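Local coordinates for protein phosphodiesterase (Trypanosoma brucei brucei, PDB 5H2Q) that belongs to the cyclic nucleotide phosphodiesterase family of all-helical, metal-binding proteins with an HD-type fold, at residues Arg53-Ser58 and Leu121-Leu126. Sequence-based numbering, arbitrary orientation.
Sequences RLLLGS and LLITAL
Leu55 meets Leu122, Ile123 and Leu126, and these close contacts between the segments all join apolar side chains. Its two methyls divide the work. CD2 lies 4.0 Å from CD1 of Ile123 and 4.4 Å from CD1 of Leu126. CD1 comes within 4.3 Å of CB of Leu122. Leu122 and Leu126 point at helix 43-58, while Ile123 reaches it from the flank with its terminal methyl. Ile123 takes part through the end of its longer branch: CG1 is set beside the backbone N, anti to the carbonyl carbon (chi1 -71°), and CD1 extends from it to Leu55. The two side chains lie at a slant to each other. The direct contact is small: 172 Å² is buried, and the axes of the two short segments are 11.6 Å apart at closest approach. They run antiparallel, at 171°. Side chains of helices 68-80 and 90-105 close in around the pair: Leu55 also touches Leu71 and Cys97, and Ile123 touches Phe74.

None of the polar bonds joins the two segments. OG of Ser58 folds back onto O of Leu55 at 2.6 Å, tilted 15° from the carbonyl plane. That oxygen also accepts the backbone N of Ser58, so two donors hold it. OG is bonded to N of Leu60 as well, where the chain passes into the next helix.

Beyond Leu126, His128 and Asp129, with His92 and Asp242, bind the zinc ion, about 11 Å from the Leu126 side chain. O of Ala125 is hydrogen-bonded to ND1 of His128, a second-shell link. The arrangement is antiparallel helix packing in the buried interior of the all-helical phosphodiesterase fold, near its metal site.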
# COMPACT_ATOMS: atom_id res chain seq x y z
N ARG A 53 -7.06 8.62 12.93
CA ARG A 53 -6.35 8.87 14.18
C ARG A 53 -4.85 8.76 14.04
O ARG A 53 -4.13 9.53 14.69
CB ARG A 53 -6.90 7.98 15.30
CG ARG A 53 -8.36 8.23 15.64
CD ARG A 53 -8.59 9.68 16.05
NE ARG A 53 -10.00 10.01 16.23
CZ ARG A 53 -10.45 11.19 16.63
NH1 ARG A 53 -11.75 11.40 16.79
NH2 ARG A 53 -9.60 12.19 16.87
N LEU A 54 -4.36 7.85 13.20
CA LEU A 54 -2.92 7.75 12.98
C LEU A 54 -2.39 9.07 12.40
O LEU A 54 -1.42 9.64 12.91
CB LEU A 54 -2.61 6.61 12.01
CG LEU A 54 -1.14 6.37 11.68
CD1 LEU A 54 -0.37 5.82 12.92
CD2 LEU A 54 -1.02 5.43 10.51
N LEU A 55 -3.06 9.57 11.36
CA LEU A 55 -2.63 10.79 10.69
C LEU A 55 -2.85 12.04 11.56
O LEU A 55 -1.94 12.84 11.70
CB LEU A 55 -3.28 10.89 9.31
CG LEU A 55 -2.60 10.11 8.15
CD1 LEU A 55 -2.22 8.67 8.54
CD2 LEU A 55 -3.48 10.10 6.91
N LEU A 56 -4.02 12.19 12.19
CA LEU A 56 -4.19 13.39 13.05
C LEU A 56 -3.21 13.35 14.22
O LEU A 56 -2.69 14.39 14.63
CB LEU A 56 -5.63 13.47 13.61
CG LEU A 56 -6.71 14.06 12.75
CD1 LEU A 56 -7.97 14.30 13.59
CD2 LEU A 56 -6.29 15.37 12.05
N GLY A 57 -2.95 12.14 14.73
CA GLY A 57 -2.06 11.91 15.87
C GLY A 57 -0.64 12.35 15.62
O GLY A 57 0.03 12.79 16.55
N SER A 58 -0.20 12.26 14.35
CA SER A 58 1.14 12.62 13.88
C SER A 58 1.37 14.12 13.88
O SER A 58 2.51 14.54 14.07
CB SER A 58 1.41 12.07 12.49
OG SER A 58 0.69 12.72 11.45
N LEU A 121 3.46 10.52 1.46
CA LEU A 121 3.53 9.04 1.42
C LEU A 121 2.35 8.37 2.14
O LEU A 121 1.76 7.42 1.63
CB LEU A 121 4.80 8.59 2.14
CG LEU A 121 5.98 8.06 1.38
CD1 LEU A 121 6.84 7.26 2.35
CD2 LEU A 121 5.57 7.12 0.23
N LEU A 122 1.99 8.89 3.33
CA LEU A 122 0.89 8.31 4.11
C LEU A 122 -0.44 8.48 3.39
O LEU A 122 -1.24 7.55 3.33
CB LEU A 122 0.87 8.91 5.51
CG LEU A 122 2.14 8.60 6.34
CD1 LEU A 122 2.14 9.39 7.61
CD2 LEU A 122 2.25 7.09 6.64
N ILE A 123 -0.62 9.65 2.75
CA ILE A 123 -1.81 9.91 1.93
C ILE A 123 -1.82 8.95 0.74
O ILE A 123 -2.83 8.33 0.46
CB ILE A 123 -1.84 11.39 1.47
CG1 ILE A 123 -2.15 12.37 2.66
CG2 ILE A 123 -2.79 11.56 0.27
CD1 ILE A 123 -3.47 12.05 3.47
N THR A 124 -0.66 8.82 0.05
CA THR A 124 -0.52 7.95 -1.13
C THR A 124 -0.86 6.49 -0.83
O THR A 124 -1.51 5.83 -1.65
CB THR A 124 0.88 8.11 -1.74
OG1 THR A 124 1.05 9.48 -2.12
CG2 THR A 124 1.06 7.25 -2.99
N ALA A 125 -0.49 6.01 0.37
CA ALA A 125 -0.80 4.64 0.77
C ALA A 125 -2.32 4.42 0.67
O ALA A 125 -2.73 3.35 0.24
CB ALA A 125 -0.33 4.38 2.19
N LEU A 126 -3.14 5.43 1.00
CA LEU A 126 -4.60 5.28 0.96
C LEU A 126 -5.21 5.27 -0.43
O LEU A 126 -6.32 4.76 -0.60
CB LEU A 126 -5.28 6.32 1.85
CG LEU A 126 -4.90 6.29 3.34
CD1 LEU A 126 -5.53 7.48 4.09
CD2 LEU A 126 -5.34 4.96 3.99